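Local coordinates for enoyl-CoA hydratase/isomerase family protein (Mycobacterium tuberculosis, PDB 4FN7) that probably acts on unsaturated acyl-CoA thioesters in lipid metabolism, as an enoyl-CoA hydratase or isomerase of the crotonase superfamily, at residues V5-K10 / D44-L49. Numbering follows the deposited sequence.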
loop_
_atom_site.group_PDB
_atom_site.type_symbol
_atom_site.label_atom_id
_atom_site.label_comp_id
_atom_site.label_asym_id
_atom_site.label_seq_id
_atom_site.Cartn_x
_atom_site.Cartn_y
_atom_site.Cartn_z
ATOM N N VAL A 5 11.388 -15.703 -28.697
ATOM C CA VAL A 5 10.624 -16.345 -27.636
ATOM C C VAL A 5 10.486 -17.837 -27.891
ATOM O O VAL A 5 10.168 -18.258 -29.002
ATOM C CB VAL A 5 9.217 -15.742 -27.512
ATOM C CG1 VAL A 5 8.401 -16.501 -26.472
ATOM C CG2 VAL A 5 9.300 -14.275 -27.151
ATOM N N SER A 6 10.730 -18.640 -26.865
ATOM C CA SER A 6 10.470 -20.070 -26.968
ATOM C C SER A 6 9.255 -20.434 -26.129
ATOM O O SER A 6 8.994 -19.822 -25.089
ATOM C CB SER A 6 11.681 -20.883 -26.524
ATOM O OG SER A 6 11.917 -20.722 -25.140
ATOM N N TYR A 7 8.514 -21.430 -26.602
ATOM C CA TYR A 7 7.341 -21.946 -25.909
ATOM C C TYR A 7 7.511 -23.440 -25.700
ATOM O O TYR A 7 7.750 -24.176 -26.654
ATOM C CB TYR A 7 6.077 -21.688 -26.725
ATOM C CG TYR A 7 4.861 -22.362 -26.140
ATOM C CD1 TYR A 7 4.134 -21.751 -25.134
ATOM C CD2 TYR A 7 4.441 -23.609 -26.589
ATOM C CE1 TYR A 7 3.028 -22.360 -24.584
ATOM C CE2 TYR A 7 3.331 -24.226 -26.041
ATOM C CZ TYR A 7 2.626 -23.590 -25.040
ATOM O OH TYR A 7 1.521 -24.176 -24.475
ATOM N N THR A 8 7.368 -23.881 -24.455
ATOM C CA THR A 8 7.518 -25.286 -24.109
ATOM C C THR A 8 6.448 -25.677 -23.109
ATOM O O THR A 8 6.355 -25.098 -22.030
ATOM C CB THR A 8 8.894 -25.555 -23.483
ATOM O OG1 THR A 8 9.914 -24.965 -24.298
ATOM C CG2 THR A 8 9.141 -27.050 -23.355
ATOM N N ARG A 9 5.631 -26.654 -23.468
ATOM C CA ARG A 9 4.670 -27.187 -22.516
ATOM C C ARG A 9 5.314 -28.308 -21.709
ATOM O O ARG A 9 5.896 -29.237 -22.271
ATOM C CB ARG A 9 3.401 -27.682 -23.217
ATOM C CG ARG A 9 2.381 -28.278 -22.249
ATOM C CD ARG A 9 0.998 -28.429 -22.866
ATOM N NE ARG A 9 0.991 -29.314 -24.026
ATOM C CZ ARG A 9 -0.108 -29.829 -24.568
ATOM N NH1 ARG A 9 -1.298 -29.555 -24.048
ATOM N NH2 ARG A 9 -0.022 -30.625 -25.625
ATOM N N LYS A 10 5.229 -28.200 -20.388
ATOM C CA LYS A 10 5.720 -29.233 -19.483
ATOM C C LYS A 10 4.599 -29.590 -18.522
ATOM O O LYS A 10 4.312 -28.836 -17.591
ATOM C CB LYS A 10 6.913 -28.730 -18.671
ATOM C CG LYS A 10 8.025 -28.082 -19.472
ATOM C CD LYS A 10 9.103 -27.569 -18.528
ATOM C CE LYS A 10 10.198 -26.823 -19.266
ATOM N NZ LYS A 10 11.211 -26.289 -18.316
ATOM N N ASP A 44 -3.268 -24.792 -25.705
ATOM C CA ASP A 44 -2.898 -25.970 -24.931
ATOM C C ASP A 44 -3.660 -26.048 -23.605
ATOM O O ASP A 44 -3.629 -27.078 -22.931
ATOM C CB ASP A 44 -1.386 -26.018 -24.688
ATOM C CG ASP A 44 -0.600 -26.420 -25.923
ATOM O OD1 ASP A 44 -1.201 -26.943 -26.886
ATOM O OD2 ASP A 44 0.633 -26.230 -25.927
ATOM N N ASP A 45 -4.348 -24.965 -23.245
ATOM C CA ASP A 45 -5.160 -24.919 -22.025
ATOM C C ASP A 45 -4.359 -25.332 -20.787
ATOM O O ASP A 45 -4.782 -26.174 -19.996
ATOM C CB ASP A 45 -6.418 -25.781 -22.189
ATOM C CG ASP A 45 -7.457 -25.520 -21.112
ATOM O OD1 ASP A 45 -7.423 -24.442 -20.486
ATOM O OD2 ASP A 45 -8.327 -26.397 -20.896
ATOM N N VAL A 46 -3.198 -24.714 -20.613
ATOM C CA VAL A 46 -2.286 -25.115 -19.549
ATOM C C VAL A 46 -2.770 -24.684 -18.165
ATOM O O VAL A 46 -3.630 -23.816 -18.040
ATOM C CB VAL A 46 -0.866 -24.570 -19.803
ATOM C CG1 VAL A 46 -0.344 -25.073 -21.146
ATOM C CG2 VAL A 46 -0.854 -23.048 -19.742
ATOM N N GLY A 47 -2.220 -25.303 -17.128
ATOM C CA GLY A 47 -2.598 -24.977 -15.762
ATOM C C GLY A 47 -2.018 -23.664 -15.251
ATOM O O GLY A 47 -2.610 -23.015 -14.394
ATOM N N ALA A 48 -0.849 -23.289 -15.761
ATOM C CA ALA A 48 -0.189 -22.052 -15.359
ATOM C C ALA A 48 0.894 -21.690 -16.368
ATOM O O ALA A 48 1.342 -22.540 -17.140
ATOM C CB ALA A 48 0.401 -22.182 -13.962
ATOM N N LEU A 49 1.285 -20.415 -16.373
ATOM C CA LEU A 49 2.355 -19.929 -17.240
ATOM C C LEU A 49 3.556 -19.565 -16.402
ATOM O O LEU A 49 3.408 -19.014 -15.309
ATOM C CB LEU A 49 1.963 -18.639 -17.964
ATOM C CG LEU A 49 0.725 -18.452 -18.819
ATOM C CD1 LEU A 49 0.846 -17.129 -19.554
ATOM C CD2 LEU A 49 0.605 -19.592 -19.794
HETATM O O HOH W 1 -2.209 -28.582 -21.295
HETATM O O HOH W 2 -4.206 -29.560 -24.288
#
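D44 turns its carboxylate to the edge strand 5-10, where Y7 and R9 share it. The Y7 hydroxyl donates a hydrogen bond from OH to D44 OD2 (2.7 Å), reaching the oxygen on its anti side and 25° out of the carboxylate plane. OD2 itself lies at the ring edge, in the plane of the tyrosine. From R9 comes a stack: guanidinium and carboxylate planes are 14° apart, with D44 CG standing 3.6 Å over one guanidinium face, nearer its margin than its centre. The salt bridge from R9 NE to D44 OD2 is long (3.6 Å) and works by charge alone, none of the N-H groups being directed at OD2. A bend at chi3 (61°) in the otherwise extended R9 chain turns the guanidinium over the carboxylate. The D44 carbonyl meets R9 through two waters, each accepting from R9 NH1 and donating to D44 O; one of them sits in the guanidinium plane at its edge. D45 takes positive phi in a Schellman motif that ends the preceding helix; its side chain leaves the backbone away from strand 5-10, and OD1 forms a salt bridge with K94 NZ. V46, buried, turns back to the strand, its CG1 lying 3.9 Å from Y7 OH and 4.0 Å from R9 CD. Beyond it the chain enters strand 48-52. Strand 13-18 lies between, A14 backbone hydrogen-bonded to A48 and V15 to T8. The contact thus joins the outermost strand of the crotonase-fold mixed sheet to the turn after helix 28-44, whose N40 also packs on Y7.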